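Local coordinates for RNA-dependent RNA Polymerase (Bombyx mori cytoplasmic polyhedrosis virus, PDB 6TZ0), which synthesises RNA on an RNA template, serving the virus in both transcription and genome replication as the polymerase of a double-stranded RNA virus, at residues V213-A216 against I217-I221; N330-A333 against A334-M338; R773-G776 against L777-L780. All blocks are in the same frame, centred on the assembly; numbering follows the deposited sequence.

Contact 1: V213-A216 against I217-I221; sequences VGTA and IMSGI
T215 O is gripped twice by S219, once by its backbone N at 2.9 Å and once by its hydroxyl OG at 2.7 Å, and the two donors arrive from opposite faces of the carbonyl plane. S219 OG is put there by a first torsion of -66°, which folds the hydroxyl back beside its own backbone N, facing the preceding turn. Earlier in helix 206-218 the pattern is regular: I217 N donates to V213 O, and M218 N donates to G214 O at a distance of 2.9 Å. I217 CG1 rests against V213 O at 3.3 Å, and M218 CG lies equally close to G214 O, so both side chains start out against the preceding turn. M218 then bends away to meet S155, L156 and W159 of helix 145-160, while T215 OG1 is hydrogen-bonded to C211 O and W742 NE1.

The packing is slacker between apolar ends, where V213 CG1 and I217 CD1 stand 4.4 Å apart beside S227 of helix 224-237. G220, partly exposed, marks the more open side: its phi is +83°, and it turns the chain out of the helix. Its N bonds back to I217 O, and I221 N reaches A216 O at 3.1 Å with the donor almost in line with the carbonyl bond. This pair of bonds wrapped round a glycine in the left-handed helical region is the Schellman motif that terminates many helices.

Contact 2: N330-A333 against A334-M338; sequences NYYA and ACRAM
Residues 330-338 follow one regular alpha-helical course, with A334 N, C335 N, R336 N and A337 N each donating to the carbonyl four residues back, N330 O to A333 O, and the R336 N to Y332 O bond measuring 2.9 Å. They belong to helix 325-339, and the side-chain feature along it is an i to i+4 tyrosine-arginine pair that combines a CH-pi contact with a hydrogen bond. Y332 carries its ring anti to the backbone N, chi1 -176°, a setting that lays it along the helix surface in the direction of R336. CG of R336 lies over one face of that ring, 3.8 Å above the ring plane, displaced toward the rim, and 4.2 Å from the ring centroid. Bends at chi2 and chi3 then curl the arginine round, and CD comes within 4.0 Å of Y332 CZ. Ring and guanidinium are nearly perpendicular, their planes 83° apart, so the cationic group meets the tyrosine with its edge instead of stacking on it.

Beyond this pair R336 makes a cation-pi contact with F735, and R254 NE lies close to R336 NE, like charges near each other. Y332 also meets the ring of Y257, and its side chain is about 12 Å from that of D547, which binds magnesium in another structure of this polymerase, though no metal is bound here. Y331, on another side of the helix, has its hydroxyl hydrogen-bonded to D59.

Smaller groups fit against backbone oxygens: A334 CB lies 3.5 Å from Y331 O. Across the pair, R336 NH1 donates to Y332 OH at 3.1 Å, with an N-H...O angle of 142° and the oxygen near the guanidinium plane.

Contact 3: R773-G776 against L777-L780; sequences RPEG and LKML
The opening turn of helix 774-786 brings E775 alongside K778, an i to i+3 acid-lysine pair, within a run whose backbone bonds take hold from P774 onward. K778 N donates to P774 O, M779 N to E775 O, and L780 N to G776 O. One residue earlier the pattern is missing, since R773 O and L777 N are 3.7 Å apart and make no such bond. R773 itself has extended backbone angles, evidence that the helical path is joined only after it.

E775 and K778 point the same way. The glutamate leaves with CG anti to the backbone N and bends at chi2, bringing its carboxylate beside the end of the lysine, at CE. On the other side of the pair, the bend of K778 at chi3 (82°) brings CE to the carboxylate, whereas the further bend at chi4 (75°) does not carry NZ any closer to E775 OE2. K778 NZ instead forms a salt bridge with D860 OD1, and a cation-pi contact to Y848 adds to the surroundings of the lysine.

Elsewhere the side chains rest on carbonyl oxygens. L777 CB lies 3.5 Å from P774 O, and L780 CB is at the same distance from G776 O. Between E775 and K778, OE2 is 3.5 Å from CE and 4.0 Å from NZ, a long salt bridge.

How the contacts relate
Along the chain the three contacts come in series, at 213-221, 330-338 and 773-780. Each is local to one helix or its end, so none closes a long loop, and none nests in or crosses another. In space they gather round contact 1. On one flank I221 CG2 packs 3.4 Å from A333 O and A216 CB 4.1 Å from A337 CB, joining helix 206-218 and the residues just after it to helix 325-339. On another, R773 NH2 lies 2.9 Å from I217 O, bringing the start of helix 774-786 to the end of helix 206-218. Contacts 2 and 3 do not touch, their nearest atoms being about 9 Å apart. Helix 145-160 packs against both contact 1 and contact 3.

Contact 1: V213-A216 against I217-I221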
# COMPACT_ATOMS: atom_id res chain seq x y z
N VAL A 213 -12.79 -27.99 2.72
CA VAL A 213 -12.78 -29.13 3.63
C VAL A 213 -12.24 -30.37 2.92
O VAL A 213 -11.47 -31.15 3.50
CB VAL A 213 -14.18 -29.35 4.23
CG1 VAL A 213 -14.25 -30.63 5.03
CG2 VAL A 213 -14.52 -28.20 5.14
N GLY A 214 -12.55 -30.53 1.63
CA GLY A 214 -11.96 -31.61 0.87
C GLY A 214 -10.47 -31.43 0.62
O GLY A 214 -9.73 -32.42 0.58
N THR A 215 -10.02 -30.18 0.48
CA THR A 215 -8.59 -29.91 0.38
C THR A 215 -7.88 -30.25 1.68
O THR A 215 -6.76 -30.77 1.67
CB THR A 215 -8.38 -28.44 0.00
OG1 THR A 215 -9.05 -28.18 -1.24
CG2 THR A 215 -6.92 -28.12 -0.17
N ALA A 216 -8.53 -29.98 2.82
CA ALA A 216 -7.95 -30.32 4.11
C ALA A 216 -7.89 -31.82 4.34
O ALA A 216 -6.97 -32.31 5.00
CB ALA A 216 -8.73 -29.65 5.23
N ILE A 217 -8.88 -32.57 3.83
CA ILE A 217 -8.81 -34.03 3.91
C ILE A 217 -7.70 -34.56 3.01
O ILE A 217 -6.93 -35.45 3.41
CB ILE A 217 -10.17 -34.66 3.55
CG1 ILE A 217 -11.23 -34.25 4.55
CG2 ILE A 217 -10.08 -36.16 3.56
CD1 ILE A 217 -12.60 -34.61 4.07
N MET A 218 -7.58 -34.02 1.79
CA MET A 218 -6.49 -34.41 0.89
C MET A 218 -5.12 -34.06 1.45
O MET A 218 -4.13 -34.72 1.12
CB MET A 218 -6.69 -33.72 -0.47
CG MET A 218 -7.77 -34.32 -1.35
SD MET A 218 -7.25 -35.83 -2.17
CE MET A 218 -8.01 -37.05 -1.13
N SER A 219 -5.05 -33.04 2.30
CA SER A 219 -3.82 -32.62 2.95
C SER A 219 -3.38 -33.55 4.07
O SER A 219 -2.22 -33.48 4.48
CB SER A 219 -4.03 -31.21 3.50
OG SER A 219 -4.21 -30.29 2.44
N GLY A 220 -4.26 -34.39 4.59
CA GLY A 220 -3.95 -35.15 5.78
C GLY A 220 -4.16 -34.40 7.07
O GLY A 220 -3.79 -34.91 8.13
N ILE A 221 -4.75 -33.21 7.01
CA ILE A 221 -4.99 -32.42 8.21
C ILE A 221 -6.28 -32.86 8.90
O ILE A 221 -6.32 -33.07 10.11
CB ILE A 221 -5.01 -30.93 7.85
CG1 ILE A 221 -3.64 -30.51 7.34
CG2 ILE A 221 -5.45 -30.08 9.02
CD1 ILE A 221 -3.62 -29.18 6.66

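Contact 2: N330-A333 against A334-M338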
# COMPACT_ATOMS: atom_id res chain seq x y z
N ASN A 330 -0.75 -31.27 15.51
CA ASN A 330 -1.75 -31.87 14.63
C ASN A 330 -3.15 -31.39 14.97
O ASN A 330 -3.92 -31.03 14.06
CB ASN A 330 -1.67 -33.39 14.72
CG ASN A 330 -0.38 -33.94 14.17
OD1 ASN A 330 0.14 -33.46 13.17
ND2 ASN A 330 0.15 -34.96 14.83
N TYR A 331 -3.50 -31.34 16.26
CA TYR A 331 -4.81 -30.81 16.62
C TYR A 331 -4.93 -29.32 16.33
O TYR A 331 -6.02 -28.84 16.01
CB TYR A 331 -5.13 -31.04 18.09
CG TYR A 331 -5.36 -32.46 18.50
CD1 TYR A 331 -6.39 -33.20 17.94
CD2 TYR A 331 -4.65 -33.03 19.55
CE1 TYR A 331 -6.64 -34.49 18.34
CE2 TYR A 331 -4.90 -34.32 19.97
CZ TYR A 331 -5.89 -35.05 19.36
OH TYR A 331 -6.15 -36.33 19.76
N TYR A 332 -3.82 -28.58 16.40
CA TYR A 332 -3.86 -27.16 16.08
C TYR A 332 -4.10 -26.93 14.60
O TYR A 332 -4.88 -26.05 14.23
CB TYR A 332 -2.58 -26.47 16.53
CG TYR A 332 -2.60 -24.98 16.31
CD1 TYR A 332 -3.36 -24.16 17.12
CD2 TYR A 332 -1.88 -24.39 15.28
CE1 TYR A 332 -3.40 -22.80 16.92
CE2 TYR A 332 -1.91 -23.04 15.07
CZ TYR A 332 -2.66 -22.25 15.90
OH TYR A 332 -2.69 -20.89 15.69
N ALA A 333 -3.44 -27.72 13.74
CA ALA A 333 -3.71 -27.62 12.31
C ALA A 333 -5.14 -28.03 11.98
O ALA A 333 -5.77 -27.44 11.08
CB ALA A 333 -2.73 -28.48 11.52
N ALA A 334 -5.68 -29.01 12.71
CA ALA A 334 -7.08 -29.38 12.53
C ALA A 334 -8.02 -28.24 12.91
O ALA A 334 -8.97 -27.96 12.18
CB ALA A 334 -7.41 -30.63 13.35
N CYS A 335 -7.75 -27.54 14.01
CA CYS A 335 -8.60 -26.41 14.38
C CYS A 335 -8.42 -25.21 13.45
O CYS A 335 -9.34 -24.41 13.29
CB CYS A 335 -8.36 -26.01 15.83
SG CYS A 335 -8.96 -27.22 17.00
N ARG A 336 -7.24 -25.07 12.84
CA ARG A 336 -7.07 -24.07 11.78
C ARG A 336 -7.94 -24.40 10.58
O ARG A 336 -8.52 -23.50 9.96
CB ARG A 336 -5.60 -23.96 11.35
CG ARG A 336 -4.66 -23.41 12.40
CD ARG A 336 -5.08 -22.03 12.76
NE ARG A 336 -4.87 -21.08 11.68
CZ ARG A 336 -3.88 -20.19 11.66
NH1 ARG A 336 -3.07 -20.10 12.69
NH2 ARG A 336 -3.76 -19.36 10.64
N ALA A 337 -8.05 -25.68 10.24
CA ALA A 337 -8.95 -26.08 9.17
C ALA A 337 -10.41 -25.96 9.58
O ALA A 337 -11.28 -25.79 8.73
CB ALA A 337 -8.65 -27.51 8.73
N MET A 338 -10.70 -26.05 10.88
CA MET A 338 -12.09 -25.98 11.34
C MET A 338 -12.59 -24.56 11.50
O MET A 338 -13.81 -24.34 11.42
CB MET A 338 -12.25 -26.72 12.66
CG MET A 338 -12.17 -28.22 12.53
SD MET A 338 -12.25 -29.10 14.08
CE MET A 338 -11.96 -30.76 13.50

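Contact 3: R773-G776 against L777-L780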
# COMPACT_ATOMS: atom_id res chain seq x y z
N ARG A 773 0.23 -34.19 4.22
CA ARG A 773 0.34 -35.24 3.21
C ARG A 773 0.42 -34.59 1.83
O ARG A 773 -0.61 -34.24 1.24
CB ARG A 773 -0.82 -36.23 3.29
CG ARG A 773 -0.66 -37.40 2.35
CD ARG A 773 -1.74 -38.46 2.48
NE ARG A 773 -3.07 -38.00 2.07
CZ ARG A 773 -4.14 -38.00 2.85
NH1 ARG A 773 -4.05 -38.45 4.09
NH2 ARG A 773 -5.30 -37.57 2.39
N PRO A 774 1.63 -34.41 1.29
CA PRO A 774 1.77 -33.73 -0.01
C PRO A 774 1.33 -34.56 -1.21
O PRO A 774 1.10 -33.99 -2.28
CB PRO A 774 3.26 -33.42 -0.08
CG PRO A 774 3.73 -33.44 1.33
CD PRO A 774 2.92 -34.50 1.99
N GLU A 775 1.21 -35.88 -1.07
CA GLU A 775 0.86 -36.73 -2.21
C GLU A 775 -0.61 -36.57 -2.60
O GLU A 775 -0.95 -36.51 -3.79
CB GLU A 775 1.19 -38.18 -1.89
CG GLU A 775 0.90 -39.16 -3.01
CD GLU A 775 1.78 -38.96 -4.22
OE1 GLU A 775 2.93 -38.50 -4.06
OE2 GLU A 775 1.32 -39.26 -5.34
N GLY A 776 -1.50 -36.49 -1.60
CA GLY A 776 -2.89 -36.19 -1.88
C GLY A 776 -3.09 -34.80 -2.44
O GLY A 776 -3.99 -34.57 -3.25
N LEU A 777 -2.23 -33.87 -2.05
CA LEU A 777 -2.23 -32.54 -2.65
C LEU A 777 -1.76 -32.59 -4.11
O LEU A 777 -2.25 -31.82 -4.94
CB LEU A 777 -1.37 -31.63 -1.79
CG LEU A 777 -1.16 -30.15 -2.06
CD1 LEU A 777 -1.18 -29.42 -0.75
CD2 LEU A 777 0.20 -30.00 -2.65
N LYS A 778 -0.85 -33.51 -4.44
CA LYS A 778 -0.48 -33.70 -5.83
C LYS A 778 -1.64 -34.26 -6.65
O LYS A 778 -1.87 -33.85 -7.79
CB LYS A 778 0.75 -34.61 -5.95
CG LYS A 778 1.30 -34.68 -7.38
CD LYS A 778 2.69 -35.29 -7.44
CE LYS A 778 2.69 -36.81 -7.41
NZ LYS A 778 2.26 -37.35 -8.72
N MET A 779 -2.39 -35.19 -6.06
CA MET A 779 -3.56 -35.73 -6.76
C MET A 779 -4.65 -34.68 -6.93
O MET A 779 -5.31 -34.62 -7.98
CB MET A 779 -4.10 -36.95 -6.02
CG MET A 779 -5.20 -37.67 -6.76
SD MET A 779 -5.68 -39.21 -5.98
CE MET A 779 -4.26 -40.21 -6.40
N LEU A 780 -4.82 -33.81 -5.93
CA LEU A 780 -5.81 -32.74 -6.01
C LEU A 780 -5.45 -31.73 -7.09
O LEU A 780 -6.33 -31.29 -7.85
CB LEU A 780 -5.93 -32.06 -4.65
CG LEU A 780 -6.97 -30.97 -4.50
CD1 LEU A 780 -8.34 -31.55 -4.73
CD2 LEU A 780 -6.87 -30.40 -3.12